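Local coordinates for protein NADP-dependent alcohol dehydrogenase 6 (Saccharomyces cerevisiae, PDB 1PIW) that reduces a broad range of aromatic and aliphatic aldehydes to alcohols with NADPH, as a zinc-dependent, medium-chain alcohol dehydrogenase, at residues A[161-174]-A[299-311]. Sequence-based numbering, arbitrary orientation.
With ZN (zinc ion), chain D.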
# COMPACT_ATOMS: atom_id res chain seq x y z
N LEU A 161 -14.74 15.14 -15.96
CA LEU A 161 -13.54 14.33 -16.12
C LEU A 161 -12.34 15.09 -15.60
O LEU A 161 -11.42 14.50 -15.03
CB LEU A 161 -13.30 14.01 -17.60
CG LEU A 161 -14.40 13.30 -18.38
CD1 LEU A 161 -14.03 13.27 -19.86
CD2 LEU A 161 -14.60 11.89 -17.84
N LEU A 162 -12.36 16.40 -15.80
CA LEU A 162 -11.28 17.28 -15.41
C LEU A 162 -10.79 17.18 -13.97
O LEU A 162 -9.73 17.70 -13.64
CB LEU A 162 -11.68 18.71 -15.74
CG LEU A 162 -11.97 18.92 -17.23
CD1 LEU A 162 -12.51 20.31 -17.49
CD2 LEU A 162 -10.67 18.68 -18.02
N CYS A 163 -11.56 16.52 -13.11
CA CYS A 163 -11.15 16.32 -11.71
C CYS A 163 -11.71 15.03 -11.13
O CYS A 163 -10.97 14.08 -10.83
CB CYS A 163 -11.59 17.47 -10.82
SG CYS A 163 -11.04 17.17 -9.14
N GLY A 164 -13.02 14.99 -10.96
CA GLY A 164 -13.62 13.79 -10.43
C GLY A 164 -13.12 12.61 -11.23
O GLY A 164 -12.71 11.60 -10.66
N GLY A 165 -13.15 12.75 -12.56
CA GLY A 165 -12.70 11.67 -13.43
C GLY A 165 -11.21 11.40 -13.26
O GLY A 165 -10.81 10.31 -12.86
N LEU A 166 -10.40 12.40 -13.56
CA LEU A 166 -8.96 12.24 -13.45
C LEU A 166 -8.57 11.64 -12.11
O LEU A 166 -7.60 10.89 -12.02
CB LEU A 166 -8.28 13.59 -13.62
CG LEU A 166 -6.78 13.53 -13.42
CD1 LEU A 166 -6.22 12.63 -14.47
CD2 LEU A 166 -6.17 14.92 -13.51
N THR A 167 -9.33 11.96 -11.07
CA THR A 167 -9.03 11.46 -9.73
C THR A 167 -9.10 9.94 -9.54
O THR A 167 -8.38 9.39 -8.69
CB THR A 167 -9.92 12.17 -8.67
OG1 THR A 167 -9.35 13.45 -8.37
CG2 THR A 167 -10.00 11.38 -7.39
N VAL A 168 -9.96 9.27 -10.33
CA VAL A 168 -10.09 7.80 -10.28
C VAL A 168 -9.20 7.24 -11.35
O VAL A 168 -8.67 6.14 -11.22
CB VAL A 168 -11.46 7.27 -10.68
CG1 VAL A 168 -11.86 6.15 -9.76
CG2 VAL A 168 -12.48 8.39 -10.73
N TYR A 169 -9.07 7.98 -12.43
CA TYR A 169 -8.26 7.52 -13.53
C TYR A 169 -6.81 7.33 -13.15
O TYR A 169 -6.23 6.30 -13.44
CB TYR A 169 -8.37 8.46 -14.73
CG TYR A 169 -7.53 8.00 -15.89
CD1 TYR A 169 -7.66 6.70 -16.39
CD2 TYR A 169 -6.60 8.84 -16.47
CE1 TYR A 169 -6.86 6.25 -17.43
CE2 TYR A 169 -5.79 8.40 -17.52
CZ TYR A 169 -5.93 7.10 -17.99
OH TYR A 169 -5.12 6.67 -19.01
N SER A 170 -6.23 8.31 -12.47
CA SER A 170 -4.84 8.20 -12.08
C SER A 170 -4.56 6.94 -11.26
O SER A 170 -3.67 6.16 -11.60
CB SER A 170 -4.40 9.44 -11.31
OG SER A 170 -3.01 9.63 -11.46
N PRO A 171 -5.30 6.72 -10.17
CA PRO A 171 -5.03 5.50 -9.40
C PRO A 171 -5.28 4.22 -10.20
O PRO A 171 -4.54 3.24 -10.08
CB PRO A 171 -5.95 5.63 -8.19
CG PRO A 171 -7.07 6.46 -8.70
CD PRO A 171 -6.36 7.51 -9.53
N LEU A 172 -6.33 4.22 -11.01
CA LEU A 172 -6.66 3.04 -11.81
C LEU A 172 -5.49 2.64 -12.71
O LEU A 172 -5.01 1.52 -12.61
CB LEU A 172 -7.92 3.27 -12.63
CG LEU A 172 -9.23 3.21 -11.84
CD1 LEU A 172 -10.42 3.42 -12.78
CD2 LEU A 172 -9.32 1.86 -11.15
N VAL A 173 -5.04 3.55 -13.57
CA VAL A 173 -3.91 3.27 -14.46
C VAL A 173 -2.71 2.84 -13.64
O VAL A 173 -2.25 1.70 -13.70
CB VAL A 173 -3.45 4.51 -15.23
CG1 VAL A 173 -2.54 4.09 -16.33
CG2 VAL A 173 -4.61 5.25 -15.79
N ARG A 174 -2.20 3.76 -12.85
CA ARG A 174 -1.05 3.47 -12.03
C ARG A 174 -1.12 2.11 -11.33
O ARG A 174 -0.10 1.46 -11.17
CB ARG A 174 -0.88 4.58 -10.99
CG ARG A 174 -0.78 5.96 -11.61
CD ARG A 174 -0.22 6.99 -10.65
NE ARG A 174 0.04 8.25 -11.32
CZ ARG A 174 0.92 9.15 -10.89
NH1 ARG A 174 1.61 8.89 -9.79
NH2 ARG A 174 1.09 10.28 -11.56
N SER A 299 -4.44 8.70 -2.74
CA SER A 299 -4.06 9.28 -4.03
C SER A 299 -4.66 10.66 -4.29
O SER A 299 -5.81 10.92 -3.95
CB SER A 299 -4.46 8.34 -5.17
OG SER A 299 -4.23 8.95 -6.43
N ALA A 300 -3.86 11.53 -4.90
CA ALA A 300 -4.29 12.89 -5.22
C ALA A 300 -4.92 12.93 -6.59
O ALA A 300 -5.40 11.91 -7.11
CB ALA A 300 -3.10 13.80 -5.21
N LEU A 301 -4.92 14.11 -7.20
CA LEU A 301 -5.49 14.25 -8.53
C LEU A 301 -4.56 13.43 -9.42
O LEU A 301 -3.74 12.63 -8.94
CB LEU A 301 -5.43 15.70 -8.98
CG LEU A 301 -5.69 16.75 -7.89
CD1 LEU A 301 -4.98 18.04 -8.25
CD2 LEU A 301 -7.18 16.98 -7.72
N GLY A 302 -4.67 13.64 -10.72
CA GLY A 302 -3.80 12.93 -11.62
C GLY A 302 -2.84 13.92 -12.24
O GLY A 302 -2.91 15.12 -11.98
N SER A 303 -1.92 13.42 -13.04
CA SER A 303 -0.96 14.26 -13.73
C SER A 303 -1.72 14.80 -14.94
O SER A 303 -2.75 14.25 -15.33
CB SER A 303 0.21 13.43 -14.22
OG SER A 303 -0.25 12.47 -15.16
N ILE A 304 -1.22 15.87 -15.53
CA ILE A 304 -1.87 16.42 -16.71
C ILE A 304 -1.73 15.41 -17.86
O ILE A 304 -2.60 15.31 -18.73
CB ILE A 304 -1.26 17.82 -17.08
CG1 ILE A 304 0.22 17.89 -16.65
CG2 ILE A 304 -2.04 18.94 -16.36
CD1 ILE A 304 1.15 16.71 -17.14
N LYS A 305 -0.65 14.65 -17.85
CA LYS A 305 -0.42 13.64 -18.87
C LYS A 305 -1.60 12.67 -18.81
O LYS A 305 -2.29 12.44 -19.81
CB LYS A 305 0.91 12.92 -18.59
CG LYS A 305 1.17 11.66 -19.41
CD LYS A 305 2.57 11.14 -19.11
CE LYS A 305 2.84 9.74 -19.66
NZ LYS A 305 2.22 8.62 -18.86
N GLU A 306 -1.82 12.13 -17.62
CA GLU A 306 -2.92 11.20 -17.40
C GLU A 306 -4.22 11.89 -17.77
O GLU A 306 -5.11 11.27 -18.34
CB GLU A 306 -2.96 10.77 -15.93
CG GLU A 306 -1.70 10.06 -15.50
CD GLU A 306 -1.65 9.80 -14.01
OE1 GLU A 306 -1.78 10.76 -13.24
OE2 GLU A 306 -1.46 8.63 -13.61
N LEU A 307 -4.34 13.18 -17.47
CA LEU A 307 -5.57 13.90 -17.79
C LEU A 307 -5.84 13.92 -19.29
O LEU A 307 -7.00 13.87 -19.72
CB LEU A 307 -5.52 15.34 -17.28
CG LEU A 307 -6.86 16.08 -17.46
CD1 LEU A 307 -8.02 15.13 -17.22
CD2 LEU A 307 -6.93 17.26 -16.51
N ASN A 308 -4.78 13.99 -20.09
CA ASN A 308 -4.96 13.99 -21.53
C ASN A 308 -5.26 12.56 -21.94
O ASN A 308 -6.10 12.31 -22.80
CB ASN A 308 -3.72 14.52 -22.23
CG ASN A 308 -3.63 16.05 -22.18
OD1 ASN A 308 -4.54 16.75 -22.64
ND2 ASN A 308 -2.54 16.57 -21.64
N GLN A 309 -4.59 11.61 -21.30
CA GLN A 309 -4.84 10.20 -21.58
C GLN A 309 -6.34 9.85 -21.41
O GLN A 309 -6.93 9.14 -22.23
CB GLN A 309 -4.03 9.31 -20.63
CG GLN A 309 -2.58 9.15 -21.00
CD GLN A 309 -1.84 8.29 -20.00
OE1 GLN A 309 -2.44 7.44 -19.33
NE2 GLN A 309 -0.52 8.49 -19.89
N LEU A 310 -6.93 10.34 -20.32
CA LEU A 310 -8.34 10.10 -20.03
C LEU A 310 -9.19 10.76 -21.09
O LEU A 310 -10.06 10.13 -21.71
CB LEU A 310 -8.70 10.65 -18.64
CG LEU A 310 -10.17 10.48 -18.22
CD1 LEU A 310 -10.53 9.01 -18.33
CD2 LEU A 310 -10.39 10.95 -16.81
N LEU A 311 -8.94 12.04 -21.33
CA LEU A 311 -9.70 12.75 -22.33
C LEU A 311 -9.66 11.98 -23.63
O LEU A 311 -10.64 11.93 -24.37
CB LEU A 311 -9.17 14.17 -22.52
CG LEU A 311 -9.65 15.17 -21.49
CD1 LEU A 311 -9.32 16.56 -21.95
CD2 LEU A 311 -11.15 15.01 -21.31
ZN ZN D . -12.33 17.65 -7.15
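S299 lies against the ring of P171, its OG 4.0 Å from P171 CD, and directs that hydroxyl to A300 O. L301 then lays its side chain across T167 and brings CD2 to 4.1 Å from C163 SG, which binds the catalytic zinc together with C46 and H68. At G302 the bare backbone runs over helix 161-174: the isobutyl end of L166 fits beneath it, with CD2 3.4 Å from G302 N. S303 and E306 close the start of helix 304-316 as a capping box, E306 OE1 taking S303 N in a nearly straight 2.7 Å bond on its anti lone pair. The E306 side chain sits as a knob among L166, Y169, S170 and R174. R174 NE meets E306 OE2 at 2.8 Å in a salt bridge, straight and within the guanidinium plane, but on the syn side of a carboxylate turned 50° against it. One buried acid thus ties the cap to helix 161-174, while N110 OD1 takes R174 NH1. L307 packs its CB on L166 CD2. Q309 crosses the phenol end of Y169 at about a right angle, its CB at the ring edge. With CG anti to the backbone N (chi1 179°), L310 slides along one ring face of Y169 and sends CD2 down among L161, G165 and L166. L311 finishes the interface on L161 CD1. The axes of segments 161-174 and 304-311 cross at 102°, 9.6 Å apart at closest approach. Both helices pack within the Rossmann-type coenzyme domain; C163 and loop 299-301 bring catalytic zinc and NADP pocket together, as in zinc-containing alcohol dehydrogenases.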